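Local structure of tungstate ABC transporter, periplasmic tungstate-binding protein (Geobacter sulfurreducens, 3LR1) at residues Glu106-Leu111 against Asp133-Ala138; Lys114-Ile119 against Arg165-Thr170; Ile119-Lys124 against Gly155-Met160; Met160-Arg165 against Thr183-Leu188. The protein probably binds tungstate in the periplasm and delivers it to an ABC transporter for uptake into the cell. One frame throughout, in Å; residues are numbered along the deposited sequence.

Contact 1 closes the first loop, bringing helix 104-114 against helix 126-137, with strand 118-120 lying between them in sequence. Contact 2 opens within that loop and ends well after it, so the two cross as strand 118-120 pairs with strand 167-171. Contact 3 is nested inside the loop of contact 2 and also crosses contact 1; it sets the end of strand 118-120 and the following turn against helix 154-164. Contact 4 follows in series, beginning at M160 where contact 3 ends, crossing contact 2 and tying the same helix to the lead-in of strand 186-190. Together they join the sheet of one lobe to helices on its two faces.

Contact 1 (Glu106-Leu111 against Asp133-Ala138); sequences EALKLL and DLWKSA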
# COMPACT_ATOMS: atom_id res chain seq x y z
N GLU A 106 -14.02 -2.20 -16.58
CA GLU A 106 -14.07 -1.91 -18.00
C GLU A 106 -12.70 -1.51 -18.55
O GLU A 106 -12.34 -1.92 -19.65
CB GLU A 106 -15.07 -0.81 -18.30
CG GLU A 106 -15.31 -0.59 -19.74
CD GLU A 106 -16.48 0.34 -19.98
OE1 GLU A 106 -16.42 1.48 -19.54
OE2 GLU A 106 -17.49 -0.03 -20.62
N ALA A 107 -11.97 -0.69 -17.81
CA ALA A 107 -10.64 -0.23 -18.27
C ALA A 107 -9.73 -1.43 -18.46
O ALA A 107 -9.01 -1.53 -19.45
CB ALA A 107 -9.99 0.81 -17.24
N LEU A 108 -9.73 -2.34 -17.50
CA LEU A 108 -8.83 -3.49 -17.59
C LEU A 108 -9.28 -4.36 -18.79
O LEU A 108 -8.46 -4.80 -19.61
CB LEU A 108 -8.82 -4.27 -16.27
CG LEU A 108 -8.27 -3.51 -15.05
CD1 LEU A 108 -8.31 -4.46 -13.76
CD2 LEU A 108 -6.86 -3.03 -15.29
N LYS A 109 -10.59 -4.56 -18.92
CA LYS A 109 -11.09 -5.40 -20.01
C LYS A 109 -10.72 -4.80 -21.39
O LYS A 109 -10.41 -5.55 -22.32
CB LYS A 109 -12.58 -5.63 -19.86
CG LYS A 109 -13.06 -7.04 -20.28
CD LYS A 109 -13.23 -7.21 -21.76
CE LYS A 109 -14.12 -8.45 -22.12
NZ LYS A 109 -14.79 -8.33 -23.45
N LEU A 110 -10.78 -3.47 -21.53
CA LEU A 110 -10.24 -2.76 -22.72
C LEU A 110 -8.77 -3.12 -22.95
O LEU A 110 -8.37 -3.35 -24.11
CB LEU A 110 -10.36 -1.23 -22.59
CG LEU A 110 -11.35 -0.30 -23.30
CD1 LEU A 110 -12.45 -1.00 -24.08
CD2 LEU A 110 -11.98 0.73 -22.34
N LEU A 111 -7.97 -3.16 -21.89
CA LEU A 111 -6.54 -3.57 -21.98
C LEU A 111 -6.38 -5.00 -22.48
O LEU A 111 -5.64 -5.25 -23.44
CB LEU A 111 -5.78 -3.40 -20.63
CG LEU A 111 -5.65 -1.94 -20.20
CD1 LEU A 111 -4.96 -1.76 -18.84
CD2 LEU A 111 -4.89 -1.17 -21.26
N ASP A 133 -9.00 -9.05 -7.87
CA ASP A 133 -10.44 -8.85 -7.65
C ASP A 133 -11.08 -8.16 -8.83
O ASP A 133 -12.20 -8.52 -9.20
CB ASP A 133 -10.73 -8.08 -6.35
CG ASP A 133 -10.37 -8.90 -5.09
OD1 ASP A 133 -10.12 -10.14 -5.21
OD2 ASP A 133 -10.31 -8.28 -3.99
N LEU A 134 -10.38 -7.18 -9.42
CA LEU A 134 -10.92 -6.42 -10.54
C LEU A 134 -10.93 -7.23 -11.83
O LEU A 134 -11.90 -7.19 -12.54
CB LEU A 134 -10.13 -5.14 -10.79
CG LEU A 134 -10.19 -3.98 -9.82
CD1 LEU A 134 -9.06 -2.99 -10.19
CD2 LEU A 134 -11.59 -3.29 -9.81
N TRP A 135 -9.85 -7.94 -12.15
CA TRP A 135 -9.94 -8.95 -13.24
C TRP A 135 -11.16 -9.90 -13.08
O TRP A 135 -11.92 -10.11 -14.02
CB TRP A 135 -8.65 -9.76 -13.37
CG TRP A 135 -7.49 -8.99 -13.95
CD1 TRP A 135 -6.28 -8.77 -13.36
CD2 TRP A 135 -7.41 -8.37 -15.24
NE1 TRP A 135 -5.45 -8.08 -14.20
CE2 TRP A 135 -6.14 -7.77 -15.34
CE3 TRP A 135 -8.30 -8.24 -16.33
CZ2 TRP A 135 -5.74 -7.07 -16.47
CZ3 TRP A 135 -7.90 -7.56 -17.43
CH2 TRP A 135 -6.64 -6.97 -17.50
N LYS A 136 -11.36 -10.45 -11.90
CA LYS A 136 -12.49 -11.34 -11.66
C LYS A 136 -13.85 -10.65 -11.87
O LYS A 136 -14.74 -11.23 -12.47
CB LYS A 136 -12.40 -11.95 -10.24
CG LYS A 136 -13.20 -13.24 -10.05
CD LYS A 136 -13.31 -13.62 -8.56
CE LYS A 136 -13.12 -15.14 -8.35
NZ LYS A 136 -13.66 -15.62 -7.02
N SER A 137 -14.01 -9.40 -11.39
CA SER A 137 -15.22 -8.57 -11.64
C SER A 137 -15.43 -8.25 -13.11
O SER A 137 -16.57 -8.09 -13.57
CB SER A 137 -15.13 -7.23 -10.87
OG SER A 137 -15.17 -7.40 -9.45
N ALA A 138 -14.33 -8.14 -13.86
CA ALA A 138 -14.41 -7.97 -15.32
C ALA A 138 -14.77 -9.30 -16.00
O ALA A 138 -15.05 -9.34 -17.21
CB ALA A 138 -13.11 -7.44 -15.87
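L108 of helix 104-114 lies over the indole of W135 from helix 126-137, with A138 meeting the same helix at K109. This is helix-on-helix packing in one alpha/beta lobe of a periplasmic binding protein, and the two short segments cross at -80°, with axes 9.2 Å apart. The main interaction is a CH-pi contact: L108 CB stands 3.8 Å from the centroid of the six-membered ring of W135, 22° off the ring normal. The rest of the leucine continues over the same face. Its CG is anti to the carbonyl carbon (chi1 -64°) and the chain then runs out extended, which keeps CD1 over the middle of the indole, 4.2 Å above its plane, where L108 CD1 also meets L134 CB at 3.5 Å. L108 and L134 cross nearly at right angles. While CB covers the face, L108 O lies low beside the outer CZ3-CH2 bond of the ring, 3.5 Å from W135 CH2. The polar end of that ring system is tied within its own helix, W135 NE1 being hydrogen-bonded to E131. On its other sides L108 touches I88 and F118, which places the leucine between the sheet and the second helix. A138 turns its methyl toward K109, whose exposed ammonium end leads away; here the approach is looser, K109 CB and A138 CB lying 4.4 Å apart.

Contact 2 (Lys114-Ile119 against Arg165-Thr170); sequences KGATFI and RAYTLT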
# COMPACT_ATOMS: atom_id res chain seq x y z
N LYS A 114 -7.59 -5.19 -26.25
CA LYS A 114 -6.62 -4.56 -27.13
C LYS A 114 -5.24 -5.31 -27.10
O LYS A 114 -4.43 -5.15 -28.01
CB LYS A 114 -6.46 -3.07 -26.74
CG LYS A 114 -5.48 -2.23 -27.59
CD LYS A 114 -6.07 -1.77 -28.89
CE LYS A 114 -5.03 -1.02 -29.76
NZ LYS A 114 -4.78 -1.69 -31.10
N GLY A 115 -5.00 -6.13 -26.07
CA GLY A 115 -3.71 -6.73 -25.89
C GLY A 115 -2.62 -5.72 -25.53
O GLY A 115 -1.46 -5.92 -25.90
N ALA A 116 -2.98 -4.64 -24.79
CA ALA A 116 -2.04 -3.61 -24.37
C ALA A 116 -1.23 -4.08 -23.17
O ALA A 116 -1.76 -4.71 -22.24
CB ALA A 116 -2.77 -2.32 -24.01
N THR A 117 0.06 -3.80 -23.19
CA THR A 117 0.94 -4.29 -22.17
C THR A 117 0.53 -3.74 -20.81
O THR A 117 0.26 -2.54 -20.71
CB THR A 117 2.37 -3.90 -22.47
OG1 THR A 117 2.71 -4.44 -23.77
CG2 THR A 117 3.26 -4.52 -21.46
N PHE A 118 0.47 -4.62 -19.80
CA PHE A 118 0.01 -4.29 -18.45
C PHE A 118 0.92 -5.02 -17.43
O PHE A 118 1.12 -6.24 -17.50
CB PHE A 118 -1.47 -4.70 -18.22
CG PHE A 118 -1.93 -4.53 -16.78
CD1 PHE A 118 -2.57 -3.35 -16.37
CD2 PHE A 118 -1.71 -5.53 -15.86
CE1 PHE A 118 -2.96 -3.19 -15.06
CE2 PHE A 118 -2.13 -5.39 -14.53
CZ PHE A 118 -2.72 -4.21 -14.12
N ILE A 119 1.44 -4.25 -16.45
CA ILE A 119 2.31 -4.82 -15.41
C ILE A 119 1.54 -5.06 -14.11
O ILE A 119 1.06 -4.09 -13.45
CB ILE A 119 3.47 -3.88 -15.09
CG1 ILE A 119 4.03 -3.22 -16.35
CG2 ILE A 119 4.54 -4.61 -14.32
CD1 ILE A 119 4.51 -4.17 -17.50
N ARG A 165 6.23 1.41 -21.73
CA ARG A 165 5.05 2.17 -22.16
C ARG A 165 3.78 1.36 -21.98
O ARG A 165 2.93 1.24 -22.91
CB ARG A 165 5.27 2.67 -23.58
CG ARG A 165 6.26 3.82 -23.52
CD ARG A 165 7.20 3.63 -24.54
NE ARG A 165 6.47 3.42 -25.80
CZ ARG A 165 6.90 2.66 -26.81
NH1 ARG A 165 8.07 2.03 -26.73
NH2 ARG A 165 6.13 2.56 -27.89
N ALA A 166 3.68 0.80 -20.78
CA ALA A 166 2.62 -0.11 -20.38
C ALA A 166 1.67 0.64 -19.45
O ALA A 166 1.94 1.78 -19.01
CB ALA A 166 3.20 -1.39 -19.67
N TYR A 167 0.52 0.01 -19.22
CA TYR A 167 -0.40 0.42 -18.21
C TYR A 167 -0.11 -0.38 -16.93
O TYR A 167 0.45 -1.46 -16.97
CB TYR A 167 -1.83 0.15 -18.66
CG TYR A 167 -2.29 0.89 -19.87
CD1 TYR A 167 -3.10 2.02 -19.74
CD2 TYR A 167 -2.03 0.43 -21.16
CE1 TYR A 167 -3.57 2.70 -20.86
CE2 TYR A 167 -2.51 1.12 -22.28
CZ TYR A 167 -3.28 2.24 -22.12
OH TYR A 167 -3.80 2.94 -23.23
N THR A 168 -0.50 0.18 -15.80
CA THR A 168 -0.43 -0.51 -14.54
C THR A 168 -1.45 0.08 -13.58
O THR A 168 -1.81 1.29 -13.68
CB THR A 168 1.03 -0.50 -13.94
OG1 THR A 168 1.08 -1.47 -12.88
CG2 THR A 168 1.45 0.87 -13.40
N LEU A 169 -1.90 -0.76 -12.64
CA LEU A 169 -2.73 -0.38 -11.54
C LEU A 169 -1.78 0.01 -10.42
O LEU A 169 -0.87 -0.75 -10.06
CB LEU A 169 -3.64 -1.54 -11.11
CG LEU A 169 -4.57 -1.24 -9.96
CD1 LEU A 169 -5.82 -0.37 -10.45
CD2 LEU A 169 -5.00 -2.57 -9.28
N THR A 170 -1.93 1.24 -9.93
CA THR A 170 -1.07 1.78 -8.88
C THR A 170 -1.87 2.48 -7.81
O THR A 170 -2.92 3.04 -8.08
CB THR A 170 0.05 2.76 -9.45
OG1 THR A 170 0.92 3.18 -8.38
CG2 THR A 170 -0.53 4.00 -10.11
O HOH W 1 -0.58 -3.35 -11.14
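F118 and Y167 point to one face of the sheet, while I119 and T168 point to the other. The F118 side chain is anti to its own N (chi1 173°), which lays the ring along the neighbouring strand instead of over Y167: CE1 comes within 3.7 Å of T168 CA, and CZ rests 4.1 Å from L169 CB, the two side chains running side by side in the same direction. Y167 turns its ring the other way along the strand, toward the residues before F118, where CE2 meets A116 CB at 3.9 Å and the carbonyl oxygen of T117 lies at the ring edge. Helix 104-114 covers these aromatic groups through L108 and L111, and the hydroxyl of Y167 is bonded to D94. The pairing beneath is parallel: Y167 N binds T117 O and Y167 O receives I119 N, both at 3.0 Å. Strand 167-171 is reached from strand 147-149 by a beta-alpha-beta crossover through helix 154-164, with strand 118-120 lying between the two in the sheet, and that helix packs on I119 and T168. Just before the paired strands, the methyl of A166 fits against T117 CG2 at 3.6 Å, and I119 CD1 reaches A166 CB at 3.8 Å. T168 OG1 donates to I119 O at 2.7 Å, in the plane of the carbonyl. The same oxygen also accepts from a water that bridges to L169 O, so it is gripped by two donors.

Contact 3 (Ile119-Lys124 against Gly155-Met160); sequences ISRGDK and GPVITM
V157 of helix 154-164 divides its two methyls between I119 and R121, and these three buried side chains make the tight part of the contact. CG1, anti to the backbone N (chi1 163°), lies 3.7 Å from I119 CG2; the two side chains pass alongside one another, running opposite ways. V157 CG2 turns to the loop that follows the strand and meets the aliphatic part of R121, at 3.8 Å from CD. V157 supports the shaft of this arginine, which folds back at chi2 and chi3, while R121 NE donates a hydrogen bond to Q152 O. The loop after strand 118-120 lies close to a bound tungsten ion, the side chain of R121 coming within about 4 Å of it; this is consistent with the ligand cleft between the lobes of a periplasmic binding protein and with a role for R121 in holding the tungstate. Away from this buried packing the contact is looser. M160, a selenomethionine one helix turn further on, is partly exposed; its chain is extended through chi1 and chi2, which carries SE to 4.0 Å from I119 CG2, and only the terminal methyl turns aside. The M160 side chain also touches A150 and Q152. The partly exposed G122 and D123 do not touch the helix, and their bonds stay within 119-124. D123 OD2 accepts from R121 NH2 in a salt bridge of 2.8 Å, through its syn lone pair and 28° out of the guanidinium plane, and D123 OD1 is bonded to S125. G122 has positive phi, and its N makes a weak bond to S120 OG, which is also bonded to E131.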
# COMPACT_ATOMS: atom_id res chain seq x y z
N ILE A 119 1.44 -4.25 -16.45
CA ILE A 119 2.31 -4.82 -15.41
C ILE A 119 1.54 -5.06 -14.11
O ILE A 119 1.06 -4.09 -13.45
CB ILE A 119 3.47 -3.88 -15.09
CG1 ILE A 119 4.03 -3.22 -16.35
CG2 ILE A 119 4.54 -4.61 -14.32
CD1 ILE A 119 4.51 -4.17 -17.50
N SER A 120 1.46 -6.34 -13.72
CA SER A 120 0.95 -6.76 -12.44
C SER A 120 2.05 -6.66 -11.41
O SER A 120 3.20 -6.89 -11.72
CB SER A 120 0.50 -8.20 -12.53
OG SER A 120 0.00 -8.69 -11.32
N ARG A 121 1.71 -6.34 -10.18
CA ARG A 121 2.68 -6.43 -9.07
C ARG A 121 3.10 -7.90 -8.91
O ARG A 121 4.27 -8.18 -8.59
CB ARG A 121 2.10 -5.91 -7.78
CG ARG A 121 1.92 -4.37 -7.70
CD ARG A 121 3.26 -3.72 -7.37
NE ARG A 121 3.74 -4.20 -6.08
CZ ARG A 121 3.29 -3.82 -4.90
NH1 ARG A 121 2.38 -2.86 -4.79
NH2 ARG A 121 3.77 -4.41 -3.80
N GLY A 122 2.15 -8.82 -9.12
CA GLY A 122 2.41 -10.25 -8.97
C GLY A 122 3.13 -10.69 -7.69
O GLY A 122 4.06 -11.49 -7.74
N ASP A 123 2.68 -10.17 -6.54
CA ASP A 123 3.29 -10.51 -5.26
C ASP A 123 2.19 -10.68 -4.17
O ASP A 123 1.03 -10.98 -4.46
CB ASP A 123 4.34 -9.42 -4.88
CG ASP A 123 3.72 -7.98 -4.71
OD1 ASP A 123 2.53 -7.75 -4.99
OD2 ASP A 123 4.48 -7.04 -4.30
N LYS A 124 2.56 -10.44 -2.94
CA LYS A 124 1.71 -10.64 -1.75
C LYS A 124 0.71 -9.50 -1.59
O LYS A 124 -0.15 -9.55 -0.70
CB LYS A 124 2.68 -10.60 -0.51
CG LYS A 124 2.49 -11.47 0.78
CD LYS A 124 2.90 -13.00 0.70
CE LYS A 124 4.37 -13.29 0.21
NZ LYS A 124 4.55 -14.63 -0.48
N GLY A 155 6.97 0.85 -6.68
CA GLY A 155 7.96 1.73 -7.27
C GLY A 155 8.60 1.10 -8.48
O GLY A 155 8.63 1.67 -9.60
N PRO A 156 9.12 -0.11 -8.30
CA PRO A 156 9.71 -0.77 -9.48
C PRO A 156 8.70 -1.10 -10.57
O PRO A 156 9.06 -1.16 -11.75
CB PRO A 156 10.31 -2.06 -8.91
CG PRO A 156 10.50 -1.78 -7.45
CD PRO A 156 9.71 -0.58 -7.04
N VAL A 157 7.43 -1.32 -10.19
CA VAL A 157 6.45 -1.56 -11.24
C VAL A 157 6.19 -0.27 -12.04
O VAL A 157 6.09 -0.33 -13.24
CB VAL A 157 5.17 -2.22 -10.66
CG1 VAL A 157 4.01 -2.08 -11.67
CG2 VAL A 157 5.55 -3.75 -10.34
N ILE A 158 6.11 0.88 -11.37
CA ILE A 158 5.91 2.15 -12.10
C ILE A 158 7.10 2.38 -13.03
O ILE A 158 6.95 2.78 -14.22
CB ILE A 158 5.72 3.36 -11.16
CG1 ILE A 158 4.41 3.21 -10.38
CG2 ILE A 158 5.79 4.65 -11.99
CD1 ILE A 158 4.20 4.23 -9.17
N THR A 159 8.30 2.07 -12.56
CA THR A 159 9.45 2.20 -13.46
C THR A 159 9.38 1.26 -14.66
O THR A 159 9.73 1.66 -15.76
CB THR A 159 10.75 1.94 -12.67
OG1 THR A 159 10.83 2.90 -11.63
CG2 THR A 159 12.02 2.05 -13.51
N MSE A 160 9.01 -0.01 -14.44
CA MSE A 160 8.95 -0.97 -15.54
C MSE A 160 7.81 -0.54 -16.49
O MSE A 160 8.01 -0.54 -17.67
CB MSE A 160 8.70 -2.38 -15.02
CG MSE A 160 8.86 -3.51 -16.09
SE MSE A 160 8.33 -5.27 -15.35
CE MSE A 160 8.93 -5.04 -13.50

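Contact 4 (Met160-Arg165 against Thr183-Leu188); sequences MATERR and TDLVIL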
# COMPACT_ATOMS: atom_id res chain seq x y z
N MSE A 160 9.01 -0.01 -14.44
CA MSE A 160 8.95 -0.97 -15.54
C MSE A 160 7.81 -0.54 -16.49
O MSE A 160 8.01 -0.54 -17.67
CB MSE A 160 8.70 -2.38 -15.02
CG MSE A 160 8.86 -3.51 -16.09
SE MSE A 160 8.33 -5.27 -15.35
CE MSE A 160 8.93 -5.04 -13.50
N ALA A 161 6.66 -0.13 -15.96
CA ALA A 161 5.56 0.33 -16.86
C ALA A 161 6.06 1.46 -17.72
O ALA A 161 5.78 1.46 -18.89
CB ALA A 161 4.32 0.76 -16.13
N THR A 162 6.85 2.36 -17.15
CA THR A 162 7.31 3.55 -17.84
C THR A 162 8.27 3.18 -19.00
O THR A 162 8.09 3.62 -20.17
CB THR A 162 8.05 4.51 -16.86
OG1 THR A 162 7.24 4.77 -15.71
CG2 THR A 162 8.39 5.86 -17.57
N GLU A 163 9.21 2.30 -18.71
CA GLU A 163 10.13 1.81 -19.75
C GLU A 163 9.37 1.10 -20.88
O GLU A 163 9.68 1.28 -22.06
CB GLU A 163 11.18 0.88 -19.12
CG GLU A 163 12.09 1.59 -18.13
CD GLU A 163 13.22 0.71 -17.63
OE1 GLU A 163 13.95 0.23 -18.51
OE2 GLU A 163 13.41 0.54 -16.39
N ARG A 164 8.36 0.31 -20.51
CA ARG A 164 7.68 -0.56 -21.47
C ARG A 164 6.52 0.17 -22.15
O ARG A 164 5.88 -0.41 -23.00
CB ARG A 164 7.15 -1.83 -20.75
CG ARG A 164 8.17 -2.70 -19.98
CD ARG A 164 8.92 -3.74 -20.82
NE ARG A 164 8.10 -4.82 -21.40
CZ ARG A 164 7.87 -6.03 -20.86
NH1 ARG A 164 8.36 -6.40 -19.65
NH2 ARG A 164 7.10 -6.89 -21.56
N ARG A 165 6.23 1.41 -21.73
CA ARG A 165 5.05 2.17 -22.16
C ARG A 165 3.78 1.36 -21.98
O ARG A 165 2.93 1.24 -22.91
CB ARG A 165 5.27 2.67 -23.58
CG ARG A 165 6.26 3.82 -23.52
CD ARG A 165 7.20 3.63 -24.54
NE ARG A 165 6.47 3.42 -25.80
CZ ARG A 165 6.90 2.66 -26.81
NH1 ARG A 165 8.07 2.03 -26.73
NH2 ARG A 165 6.13 2.56 -27.89
N THR A 183 8.48 9.11 -13.63
CA THR A 183 7.65 8.55 -14.73
C THR A 183 7.22 9.68 -15.59
O THR A 183 7.07 10.79 -15.08
CB THR A 183 6.17 8.13 -14.44
OG1 THR A 183 5.67 8.50 -13.13
CG2 THR A 183 5.86 6.82 -14.93
N ASP A 184 6.83 9.37 -16.83
CA ASP A 184 6.05 10.28 -17.68
C ASP A 184 4.63 9.71 -17.93
O ASP A 184 3.89 10.27 -18.71
CB ASP A 184 6.76 10.54 -19.03
CG ASP A 184 7.03 9.27 -19.83
OD1 ASP A 184 6.73 8.18 -19.33
OD2 ASP A 184 7.52 9.34 -20.97
N LEU A 185 4.26 8.59 -17.28
CA LEU A 185 2.90 8.04 -17.32
C LEU A 185 1.95 9.01 -16.61
O LEU A 185 2.34 9.76 -15.71
CB LEU A 185 2.82 6.66 -16.67
CG LEU A 185 3.78 5.57 -17.22
CD1 LEU A 185 3.69 4.25 -16.48
CD2 LEU A 185 3.59 5.40 -18.71
N VAL A 186 0.70 8.98 -17.04
CA VAL A 186 -0.29 9.86 -16.52
C VAL A 186 -1.46 9.00 -16.04
O VAL A 186 -1.64 7.88 -16.52
CB VAL A 186 -0.80 10.86 -17.59
CG1 VAL A 186 0.32 11.82 -18.04
CG2 VAL A 186 -1.37 10.11 -18.75
N ILE A 187 -2.28 9.55 -15.14
CA ILE A 187 -3.51 8.90 -14.72
C ILE A 187 -4.51 8.93 -15.88
O ILE A 187 -4.96 10.01 -16.35
CB ILE A 187 -4.12 9.59 -13.42
CG1 ILE A 187 -3.14 9.59 -12.24
CG2 ILE A 187 -5.45 8.98 -13.00
CD1 ILE A 187 -3.64 10.47 -11.07
N LEU A 188 -4.90 7.74 -16.32
CA LEU A 188 -5.91 7.59 -17.39
C LEU A 188 -7.24 7.12 -16.86
O LEU A 188 -8.29 7.37 -17.47
CB LEU A 188 -5.36 6.66 -18.46
CG LEU A 188 -4.15 7.26 -19.18
CD1 LEU A 188 -3.37 6.11 -19.84
CD2 LEU A 188 -4.56 8.33 -20.23
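A161 and T162, on the last turn of helix 154-164, receive the side chain of L185. Its CD1 touches both, at 3.6 Å from A161 CB and 3.7 Å from T162 OG1, so the tip of the leucine meets a methyl and a hydroxyl on neighbouring sides. L185 CG is anti to its carbonyl carbon (chi1 -55°), which directs the branch at the helix. T162 faces the loop squarely: its CG2 lies 3.4 Å from OD1 of the exposed D184, and T183 abuts it on another side, although the modelled separation of T162 OG1 and T183 CG2 is too short to be trusted in detail. Behind this first shell, the hydroxyl of T162 is bonded back to I158 O within the helix, which satisfies the polar atom that L185 covers and fixes its rotation. The helix then terminates in a Schellman motif: R165 has positive phi, its N bonds to T162 O at 3.3 Å, and A166 N probably bonds to A161 O. L185 O is held by the hydroxyl of Y175, and L185 also touches V89, while T183 packs on Y175 and F178 of helix 172-178. The loop is thus fastened between two helices and strand 78-90 of the sheet on the way into strand 186-190. With A161 resting in turn on T168, helix 154-164 lies over the sheet as in an alpha/beta lobe of a periplasmic binding protein.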